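Local coordinates for protein pumilio homolog 23 (Arabidopsis thaliana, PDB 5WZJ) that binds RNA sequence-specifically, recognising an 18S rRNA sequence through pumilio repeats packed into a right-handed superhelix, at residues H268-K282 against E304-L317. Sequence-based numbering, arbitrary orientation.
Sequences HIETNVAKEILESMK and EMFNKVFKNSLFEL
Glu304 reaches back to the chain just ahead of helix 271-279 and takes the backbone N-H of Ile269 on OE2. The bond from Ile269 N to Glu304 OE2 is nearly straight (2.9 Å, 171°) and uses the anti lone pair. Lys308, one turn further along its helix, curls at chi2 and chi4 until its NZ lies 2.7 Å from the same Glu304 OE2, a salt bridge on the syn side and tilted out of the carboxylate plane. Two donors thus grip one oxygen and hold the carboxylate beside the His268 ring, whose plane is turned obliquely to it.

The middle of the contact is mostly apolar. Ile269 and Glu304 run past each other in opposite directions, and CD1 of Ile269 continues to CG of Met305, 3.9 Å away. Ala274 puts its small CB 3.5 Å from the carbonyl O of Lys308. Val309 fills the middle: CG2 meets Ile277 and Ala274, while CG1, anti to the backbone N (chi1 168°), touches CE of Met281 and lies over the centre of the Phe310 ring. Met281, bent at chi2 and chi3, brings that methyl into apolar contact with CZ of Phe310 at 3.7 Å, and its SD makes an oblique Met-aromatic contact with the same ring. Leu278 drops CD1 against CD1 of Leu317. At the far end the extended Lys282 chain carries NZ to OE2 of Glu316 (3.1 Å), a salt bridge seconded by a water that links NZ to the carbonyl O of Glu316.

Helix 271-279 and the 304-310 segment of helix 299-310 cross at -82°, within the curved stack of pumilio repeats; 304-317 spans the boundary between repeats 5 and 6, which falls after Asn307. Helix 284-296 packs on Met281 and Met305, and helix 323-332 on Phe310 and Leu317.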
ATOM      1  N   HIS A 268     -14.579  -9.550  24.508  1.00 33.31           N
ATOM      2  CA  HIS A 268     -14.341 -10.969  24.704  1.00 36.74           C
ATOM      3  C   HIS A 268     -14.918 -11.708  23.508  1.00 35.14           C
ATOM      4  O   HIS A 268     -16.021 -11.393  23.059  1.00 33.30           O
ATOM      5  CB  HIS A 268     -14.985 -11.438  26.027  1.00 35.40           C
ATOM      6  CG  HIS A 268     -14.702 -12.864  26.388  1.00 47.92           C
ATOM      7  ND1 HIS A 268     -15.632 -13.872  26.231  1.00 55.67           N
ATOM      8  CD2 HIS A 268     -13.602 -13.448  26.923  1.00 58.22           C
ATOM      9  CE1 HIS A 268     -15.113 -15.015  26.642  1.00 57.56           C
ATOM     10  NE2 HIS A 268     -13.883 -14.785  27.067  1.00 63.00           N
ATOM     11  N   ILE A 269     -14.166 -12.664  22.969  1.00 24.77           N
ATOM     12  CA  ILE A 269     -14.643 -13.503  21.874  1.00 24.98           C
ATOM     13  C   ILE A 269     -14.957 -14.874  22.457  1.00 25.39           C
ATOM     14  O   ILE A 269     -14.037 -15.641  22.774  1.00 22.70           O
ATOM     15  CB  ILE A 269     -13.616 -13.620  20.737  1.00 25.35           C
ATOM     16  CG1 ILE A 269     -13.196 -12.246  20.219  1.00 21.53           C
ATOM     17  CG2 ILE A 269     -14.183 -14.465  19.607  1.00 23.31           C
ATOM     18  CD1 ILE A 269     -12.024 -12.332  19.245  1.00 20.87           C
ATOM     19  N   GLU A 270     -16.248 -15.180  22.598  1.00 23.78           N
ATOM     20  CA  GLU A 270     -16.691 -16.489  23.066  1.00 30.92           C
ATOM     21  C   GLU A 270     -16.242 -17.585  22.104  1.00 30.60           C
ATOM     22  O   GLU A 270     -16.013 -17.356  20.912  1.00 29.21           O
ATOM     23  CB  GLU A 270     -18.218 -16.541  23.204  1.00 33.16           C
ATOM     24  CG  GLU A 270     -18.808 -15.562  24.191  1.00 49.69           C
ATOM     25  CD  GLU A 270     -20.183 -15.068  23.756  1.00 71.98           C
ATOM     26  OE1 GLU A 270     -20.780 -15.701  22.853  1.00 78.57           O
ATOM     27  OE2 GLU A 270     -20.665 -14.044  24.303  1.00 78.27           O
ATOM     28  N   THR A 271     -16.159 -18.801  22.644  1.00 27.16           N
ATOM     29  CA  THR A 271     -15.543 -19.923  21.937  1.00 24.65           C
ATOM     30  C   THR A 271     -16.246 -20.238  20.620  1.00 22.90           C
ATOM     31  O   THR A 271     -15.584 -20.512  19.610  1.00 25.33           O
ATOM     32  CB  THR A 271     -15.542 -21.146  22.859  1.00 36.00           C
ATOM     33  OG1 THR A 271     -14.754 -20.844  24.017  1.00 40.19           O
ATOM     34  CG2 THR A 271     -14.965 -22.358  22.157  1.00 36.78           C
ATOM     35  N   ASN A 272     -17.582 -20.212  20.600  1.00 21.69           N
ATOM     36  CA  ASN A 272     -18.293 -20.559  19.369  1.00 27.08           C
ATOM     37  C   ASN A 272     -18.135 -19.473  18.302  1.00 28.99           C
ATOM     38  O   ASN A 272     -18.014 -19.778  17.109  1.00 26.20           O
ATOM     39  CB  ASN A 272     -19.772 -20.829  19.668  1.00 38.14           C
ATOM     40  CG  ASN A 272     -20.450 -19.669  20.386  1.00 54.30           C
ATOM     41  OD1 ASN A 272     -19.798 -18.869  21.061  1.00 62.49           O
ATOM     42  ND2 ASN A 272     -21.769 -19.575  20.242  1.00 61.18           N
ATOM     43  N   VAL A 273     -18.128 -18.202  18.702  1.00 28.88           N
ATOM     44  CA  VAL A 273     -17.903 -17.143  17.725  1.00 24.37           C
ATOM     45  C   VAL A 273     -16.472 -17.200  17.197  1.00 18.27           C
ATOM     46  O   VAL A 273     -16.227 -17.013  15.998  1.00 21.39           O
ATOM     47  CB  VAL A 273     -18.229 -15.768  18.334  1.00 27.74           C
ATOM     48  CG1 VAL A 273     -17.992 -14.683  17.297  1.00 28.71           C
ATOM     49  CG2 VAL A 273     -19.673 -15.731  18.821  1.00 28.14           C
ATOM     50  N   ALA A 274     -15.505 -17.460  18.078  1.00 16.77           N
ATOM     51  CA  ALA A 274     -14.118 -17.580  17.625  1.00 20.97           C
ATOM     52  C   ALA A 274     -13.975 -18.666  16.565  1.00 24.22           C
ATOM     53  O   ALA A 274     -13.257 -18.490  15.573  1.00 20.88           O
ATOM     54  CB  ALA A 274     -13.201 -17.872  18.810  1.00 22.06           C
ATOM     55  N   LYS A 275     -14.657 -19.798  16.761  1.00 21.99           N
ATOM     56  CA  LYS A 275     -14.660 -20.862  15.762  1.00 24.10           C
ATOM     57  C   LYS A 275     -15.210 -20.377  14.418  1.00 20.14           C
ATOM     58  O   LYS A 275     -14.641 -20.673  13.360  1.00 25.30           O
ATOM     59  CB  LYS A 275     -15.482 -22.036  16.293  1.00 33.38           C
ATOM     60  CG  LYS A 275     -15.265 -23.367  15.590  1.00 50.28           C
ATOM     61  CD  LYS A 275     -15.655 -24.528  16.516  1.00 58.72           C
ATOM     62  CE  LYS A 275     -15.333 -25.889  15.908  1.00 62.91           C
ATOM     63  NZ  LYS A 275     -16.350 -26.331  14.911  1.00 65.87           N
ATOM     64  N   GLU A 276     -16.323 -19.635  14.439  1.00 16.75           N
ATOM     65  CA  GLU A 276     -16.906 -19.141  13.194  1.00 24.14           C
ATOM     66  C   GLU A 276     -15.977 -18.148  12.499  1.00 26.22           C
ATOM     67  O   GLU A 276     -15.854 -18.161  11.266  1.00 19.99           O
ATOM     68  CB  GLU A 276     -18.268 -18.505  13.479  1.00 23.64           C
ATOM     69  CG  GLU A 276     -19.329 -19.516  13.958  1.00 24.68           C
ATOM     70  CD  GLU A 276     -20.649 -18.870  14.356  1.00 27.79           C
ATOM     71  OE1 GLU A 276     -21.681 -19.573  14.347  1.00 33.84           O
ATOM     72  OE2 GLU A 276     -20.663 -17.670  14.696  1.00 27.51           O
ATOM     73  N   ILE A 277     -15.326 -17.272  13.273  1.00 23.04           N
ATOM     74  CA  ILE A 277     -14.347 -16.338  12.710  1.00 21.30           C
ATOM     75  C   ILE A 277     -13.195 -17.108  12.075  1.00 23.46           C
ATOM     76  O   ILE A 277     -12.822 -16.865  10.923  1.00 23.43           O
ATOM     77  CB  ILE A 277     -13.839 -15.365  13.796  1.00 19.75           C
ATOM     78  CG1 ILE A 277     -14.961 -14.436  14.265  1.00 19.52           C
ATOM     79  CG2 ILE A 277     -12.670 -14.529  13.283  1.00 14.21           C
ATOM     80  CD1 ILE A 277     -14.605 -13.685  15.547  1.00 12.00           C
ATOM     81  N   LEU A 278     -12.641 -18.076  12.810  1.00 20.09           N
ATOM     82  CA  LEU A 278     -11.548 -18.889  12.282  1.00 26.99           C
ATOM     83  C   LEU A 278     -11.959 -19.617  11.004  1.00 28.05           C
ATOM     84  O   LEU A 278     -11.208 -19.631  10.024  1.00 21.71           O
ATOM     85  CB  LEU A 278     -11.076 -19.889  13.339  1.00 25.20           C
ATOM     86  CG  LEU A 278      -9.953 -20.841  12.912  1.00 26.05           C
ATOM     87  CD1 LEU A 278      -8.706 -20.054  12.529  1.00 19.86           C
ATOM     88  CD2 LEU A 278      -9.625 -21.857  14.013  1.00 28.70           C
ATOM     89  N   GLU A 279     -13.161 -20.205  10.988  1.00 28.47           N
ATOM     90  CA  GLU A 279     -13.615 -20.984   9.835  1.00 33.14           C
ATOM     91  C   GLU A 279     -13.869 -20.135   8.596  1.00 32.06           C
ATOM     92  O   GLU A 279     -13.879 -20.674   7.486  1.00 27.86           O
ATOM     93  CB  GLU A 279     -14.896 -21.754  10.178  1.00 39.94           C
ATOM     94  CG  GLU A 279     -14.663 -23.066  10.902  1.00 53.94           C
ATOM     95  CD  GLU A 279     -15.940 -23.645  11.506  1.00 61.09           C
ATOM     96  OE1 GLU A 279     -17.036 -23.087  11.256  1.00 58.10           O
ATOM     97  OE2 GLU A 279     -15.837 -24.653  12.241  1.00 62.97           O
ATOM     98  N   SER A 280     -14.103 -18.835   8.752  1.00 23.35           N
ATOM     99  CA  SER A 280     -14.315 -17.965   7.605  1.00 21.26           C
ATOM    100  C   SER A 280     -13.027 -17.319   7.109  1.00 20.73           C
ATOM    101  O   SER A 280     -13.066 -16.583   6.117  1.00 20.03           O
ATOM    102  CB  SER A 280     -15.338 -16.871   7.956  1.00 25.58           C
ATOM    103  OG  SER A 280     -16.539 -17.427   8.465  1.00 35.53           O
ATOM    104  N   MET A 281     -11.892 -17.590   7.763  1.00 20.10           N
ATOM    105  CA  MET A 281     -10.656 -16.843   7.522  1.00 21.96           C
ATOM    106  C   MET A 281     -10.047 -17.112   6.150  1.00 24.15           C
ATOM    107  O   MET A 281      -9.202 -16.331   5.693  1.00 22.26           O
ATOM    108  CB  MET A 281      -9.628 -17.177   8.608  1.00 17.13           C
ATOM    109  CG  MET A 281      -8.542 -16.124   8.769  1.00 18.59           C
ATOM    110  SD  MET A 281      -9.244 -14.554   9.347  1.00 22.46           S
ATOM    111  CE  MET A 281      -9.782 -14.998  10.998  1.00 22.26           C
ATOM    112  N   LYS A 282     -10.429 -18.206   5.491  1.00 19.69           N
ATOM    113  CA  LYS A 282      -9.904 -18.527   4.172  1.00 20.25           C
ATOM    114  C   LYS A 282     -10.732 -17.921   3.052  1.00 19.85           C
ATOM    115  O   LYS A 282     -10.324 -17.993   1.885  1.00 21.76           O
ATOM    116  CB  LYS A 282      -9.814 -20.048   3.993  1.00 25.38           C
ATOM    117  CG  LYS A 282      -8.909 -20.714   5.031  1.00 24.87           C
ATOM    118  CD  LYS A 282      -8.852 -22.231   4.865  1.00 30.32           C
ATOM    119  CE  LYS A 282      -7.967 -22.851   5.952  1.00 34.03           C
ATOM    120  NZ  LYS A 282      -7.810 -24.327   5.799  1.00 38.78           N
ATOM    121  N   GLU A 304      -6.884 -10.284  22.201  1.00 19.96           N
ATOM    122  CA  GLU A 304      -7.965 -11.259  22.282  1.00 26.27           C
ATOM    123  C   GLU A 304      -8.100 -12.050  20.981  1.00 27.73           C
ATOM    124  O   GLU A 304      -8.296 -13.274  21.009  1.00 20.50           O
ATOM    125  CB  GLU A 304      -9.274 -10.545  22.642  1.00 24.62           C
ATOM    126  CG  GLU A 304     -10.512 -11.447  22.744  1.00 21.11           C
ATOM    127  CD  GLU A 304     -10.577 -12.271  24.020  1.00 28.38           C
ATOM    128  OE1 GLU A 304      -9.601 -12.244  24.803  1.00 24.01           O
ATOM    129  OE2 GLU A 304     -11.608 -12.954  24.234  1.00 26.88           O
ATOM    130  N   MET A 305      -7.989 -11.377  19.829  1.00 20.57           N
ATOM    131  CA  MET A 305      -8.009 -12.096  18.556  1.00 17.21           C
ATOM    132  C   MET A 305      -6.827 -13.060  18.449  1.00 23.74           C
ATOM    133  O   MET A 305      -6.990 -14.216  18.030  1.00 20.98           O
ATOM    134  CB  MET A 305      -8.016 -11.099  17.393  1.00 15.53           C
ATOM    135  CG  MET A 305      -9.320 -10.299  17.318  1.00 20.30           C
ATOM    136  SD  MET A 305      -9.309  -9.130  15.946  1.00 26.22           S
ATOM    137  CE  MET A 305      -9.527 -10.266  14.575  1.00 21.69           C
ATOM    138  N   PHE A 306      -5.625 -12.593  18.806  1.00 19.33           N
ATOM    139  CA  PHE A 306      -4.445 -13.458  18.800  1.00 21.01           C
ATOM    140  C   PHE A 306      -4.691 -14.728  19.608  1.00 21.27           C
ATOM    141  O   PHE A 306      -4.465 -15.846  19.128  1.00 23.10           O
ATOM    142  CB  PHE A 306      -3.241 -12.681  19.352  1.00 23.12           C
ATOM    143  CG  PHE A 306      -1.936 -13.435  19.289  1.00 21.30           C
ATOM    144  CD1 PHE A 306      -1.637 -14.417  20.220  1.00 22.11           C
ATOM    145  CD2 PHE A 306      -0.996 -13.128  18.320  1.00 21.54           C
ATOM    146  CE1 PHE A 306      -0.431 -15.107  20.163  1.00 24.92           C
ATOM    147  CE2 PHE A 306       0.202 -13.814  18.243  1.00 25.60           C
ATOM    148  CZ  PHE A 306       0.493 -14.799  19.176  1.00 26.17           C
ATOM    149  N   ASN A 307      -5.201 -14.575  20.829  1.00 23.33           N
ATOM    150  CA  ASN A 307      -5.365 -15.724  21.721  1.00 24.13           C
ATOM    151  C   ASN A 307      -6.525 -16.625  21.304  1.00 24.49           C
ATOM    152  O   ASN A 307      -6.385 -17.854  21.274  1.00 25.61           O
ATOM    153  CB  ASN A 307      -5.552 -15.234  23.152  1.00 24.89           C
ATOM    154  CG  ASN A 307      -4.267 -14.667  23.735  1.00 36.55           C
ATOM    155  OD1 ASN A 307      -3.178 -15.202  23.506  1.00 40.49           O
ATOM    156  ND2 ASN A 307      -4.387 -13.576  24.479  1.00 36.45           N
ATOM    157  N   LYS A 308      -7.688 -16.046  20.997  1.00 22.74           N
ATOM    158  CA  LYS A 308      -8.885 -16.864  20.821  1.00 22.85           C
ATOM    159  C   LYS A 308      -9.088 -17.352  19.392  1.00 19.35           C
ATOM    160  O   LYS A 308      -9.760 -18.364  19.192  1.00 25.72           O
ATOM    161  CB  LYS A 308     -10.136 -16.090  21.266  1.00 25.30           C
ATOM    162  CG  LYS A 308     -10.035 -15.528  22.680  1.00 26.52           C
ATOM    163  CD  LYS A 308      -9.856 -16.624  23.739  1.00 31.57           C
ATOM    164  CE  LYS A 308      -9.808 -16.021  25.163  1.00 31.28           C
ATOM    165  NZ  LYS A 308     -11.092 -15.299  25.497  1.00 35.12           N
ATOM    166  N   VAL A 309      -8.548 -16.668  18.393  1.00 21.18           N
ATOM    167  CA  VAL A 309      -8.791 -17.007  17.001  1.00 15.70           C
ATOM    168  C   VAL A 309      -7.570 -17.663  16.359  1.00 22.35           C
ATOM    169  O   VAL A 309      -7.671 -18.746  15.784  1.00 26.92           O
ATOM    170  CB  VAL A 309      -9.245 -15.762  16.205  1.00 19.40           C
ATOM    171  CG1 VAL A 309      -9.210 -16.041  14.713  1.00 15.02           C
ATOM    172  CG2 VAL A 309     -10.649 -15.339  16.652  1.00 19.65           C
ATOM    173  N   PHE A 310      -6.403 -17.026  16.464  1.00 18.37           N
ATOM    174  CA  PHE A 310      -5.264 -17.395  15.625  1.00 18.85           C
ATOM    175  C   PHE A 310      -4.312 -18.385  16.285  1.00 27.56           C
ATOM    176  O   PHE A 310      -3.760 -19.247  15.597  1.00 25.59           O
ATOM    177  CB  PHE A 310      -4.492 -16.137  15.216  1.00 15.16           C
ATOM    178  CG  PHE A 310      -5.276 -15.243  14.318  1.00 18.46           C
ATOM    179  CD1 PHE A 310      -5.424 -15.563  12.972  1.00 18.52           C
ATOM    180  CD2 PHE A 310      -5.915 -14.118  14.818  1.00 16.36           C
ATOM    181  CE1 PHE A 310      -6.183 -14.765  12.132  1.00 20.53           C
ATOM    182  CE2 PHE A 310      -6.661 -13.297  13.974  1.00 17.83           C
ATOM    183  CZ  PHE A 310      -6.802 -13.627  12.639  1.00 19.10           C
ATOM    184  N   LYS A 311      -4.093 -18.266  17.591  1.00 25.47           N
ATOM    185  CA  LYS A 311      -3.113 -19.112  18.259  1.00 25.44           C
ATOM    186  C   LYS A 311      -3.453 -20.583  18.039  1.00 27.68           C
ATOM    187  O   LYS A 311      -4.620 -20.980  18.092  1.00 27.15           O
ATOM    188  CB  LYS A 311      -3.061 -18.781  19.754  1.00 22.85           C
ATOM    189  CG  LYS A 311      -1.917 -19.486  20.524  1.00 33.41           C
ATOM    190  CD  LYS A 311      -2.039 -19.291  22.040  1.00 37.21           C
ATOM    191  CE  LYS A 311      -1.033 -20.173  22.799  1.00 49.07           C
ATOM    192  NZ  LYS A 311      -1.061 -19.938  24.273  1.00 53.89           N
ATOM    193  N   ASN A 312      -2.429 -21.380  17.732  1.00 26.13           N
ATOM    194  CA  ASN A 312      -2.476 -22.805  17.402  1.00 28.90           C
ATOM    195  C   ASN A 312      -2.932 -23.082  15.967  1.00 28.99           C
ATOM    196  O   ASN A 312      -2.887 -24.235  15.541  1.00 24.61           O
ATOM    197  CB  ASN A 312      -3.355 -23.623  18.368  1.00 24.60           C
ATOM    198  CG  ASN A 312      -2.903 -23.481  19.803  1.00 29.87           C
ATOM    199  OD1 ASN A 312      -1.718 -23.566  20.090  1.00 34.60           O
ATOM    200  ND2 ASN A 312      -3.837 -23.223  20.701  1.00 33.24           N
ATOM    201  N   SER A 313      -3.342 -22.075  15.193  1.00 29.65           N
ATOM    202  CA  SER A 313      -3.698 -22.283  13.794  1.00 22.72           C
ATOM    203  C   SER A 313      -2.772 -21.542  12.835  1.00 27.52           C
ATOM    204  O   SER A 313      -3.084 -21.437  11.643  1.00 26.31           O
ATOM    205  CB  SER A 313      -5.151 -21.858  13.545  1.00 24.11           C
ATOM    206  OG  SER A 313      -6.058 -22.604  14.350  1.00 25.35           O
ATOM    207  N   LEU A 314      -1.639 -21.034  13.316  1.00 22.74           N
ATOM    208  CA  LEU A 314      -0.867 -20.082  12.519  1.00 18.42           C
ATOM    209  C   LEU A 314      -0.345 -20.712  11.232  1.00 22.77           C
ATOM    210  O   LEU A 314      -0.397 -20.091  10.162  1.00 20.09           O
ATOM    211  CB  LEU A 314       0.291 -19.524  13.350  1.00 18.12           C
ATOM    212  CG  LEU A 314      -0.091 -18.662  14.560  1.00 25.41           C
ATOM    213  CD1 LEU A 314       1.161 -18.064  15.205  1.00 20.70           C
ATOM    214  CD2 LEU A 314      -1.081 -17.551  14.141  1.00 20.84           C
ATOM    215  N   PHE A 315       0.166 -21.942  11.307  1.00 23.60           N
ATOM    216  CA  PHE A 315       0.756 -22.527  10.109  1.00 20.79           C
ATOM    217  C   PHE A 315      -0.319 -22.918   9.107  1.00 21.29           C
ATOM    218  O   PHE A 315      -0.164 -22.676   7.904  1.00 23.44           O
ATOM    219  CB  PHE A 315       1.638 -23.734  10.449  1.00 28.52           C
ATOM    220  CG  PHE A 315       2.216 -24.402   9.228  1.00 26.91           C
ATOM    221  CD1 PHE A 315       3.150 -23.746   8.451  1.00 24.37           C
ATOM    222  CD2 PHE A 315       1.775 -25.652   8.827  1.00 29.98           C
ATOM    223  CE1 PHE A 315       3.661 -24.327   7.306  1.00 28.97           C
ATOM    224  CE2 PHE A 315       2.289 -26.247   7.681  1.00 33.38           C
ATOM    225  CZ  PHE A 315       3.241 -25.583   6.926  1.00 30.99           C
ATOM    226  N   GLU A 316      -1.422 -23.508   9.582  1.00 23.05           N
ATOM    227  CA  GLU A 316      -2.511 -23.860   8.672  1.00 27.21           C
ATOM    228  C   GLU A 316      -3.008 -22.638   7.909  1.00 26.90           C
ATOM    229  O   GLU A 316      -3.254 -22.710   6.697  1.00 24.20           O
ATOM    230  CB  GLU A 316      -3.672 -24.506   9.431  1.00 30.82           C
ATOM    231  CG  GLU A 316      -4.829 -24.885   8.508  1.00 41.88           C
ATOM    232  CD  GLU A 316      -6.077 -25.339   9.254  1.00 49.33           C
ATOM    233  OE1 GLU A 316      -5.972 -25.696  10.450  1.00 46.39           O
ATOM    234  OE2 GLU A 316      -7.169 -25.330   8.639  1.00 44.56           O
ATOM    235  N   LEU A 317      -3.155 -21.502   8.600  1.00 18.82           N
ATOM    236  CA  LEU A 317      -3.618 -20.291   7.929  1.00 17.82           C
ATOM    237  C   LEU A 317      -2.544 -19.714   7.007  1.00 19.53           C
ATOM    238  O   LEU A 317      -2.866 -19.130   5.960  1.00 22.02           O
ATOM    239  CB  LEU A 317      -4.072 -19.263   8.974  1.00 17.48           C
ATOM    240  CG  LEU A 317      -5.304 -19.685   9.792  1.00 22.27           C
ATOM    241  CD1 LEU A 317      -5.560 -18.733  10.951  1.00 20.67           C
ATOM    242  CD2 LEU A 317      -6.564 -19.812   8.919  1.00 21.62           C
TER
HETATM  243  O   HOH W   1      -5.094 -24.141   4.950  1.00 35.39           O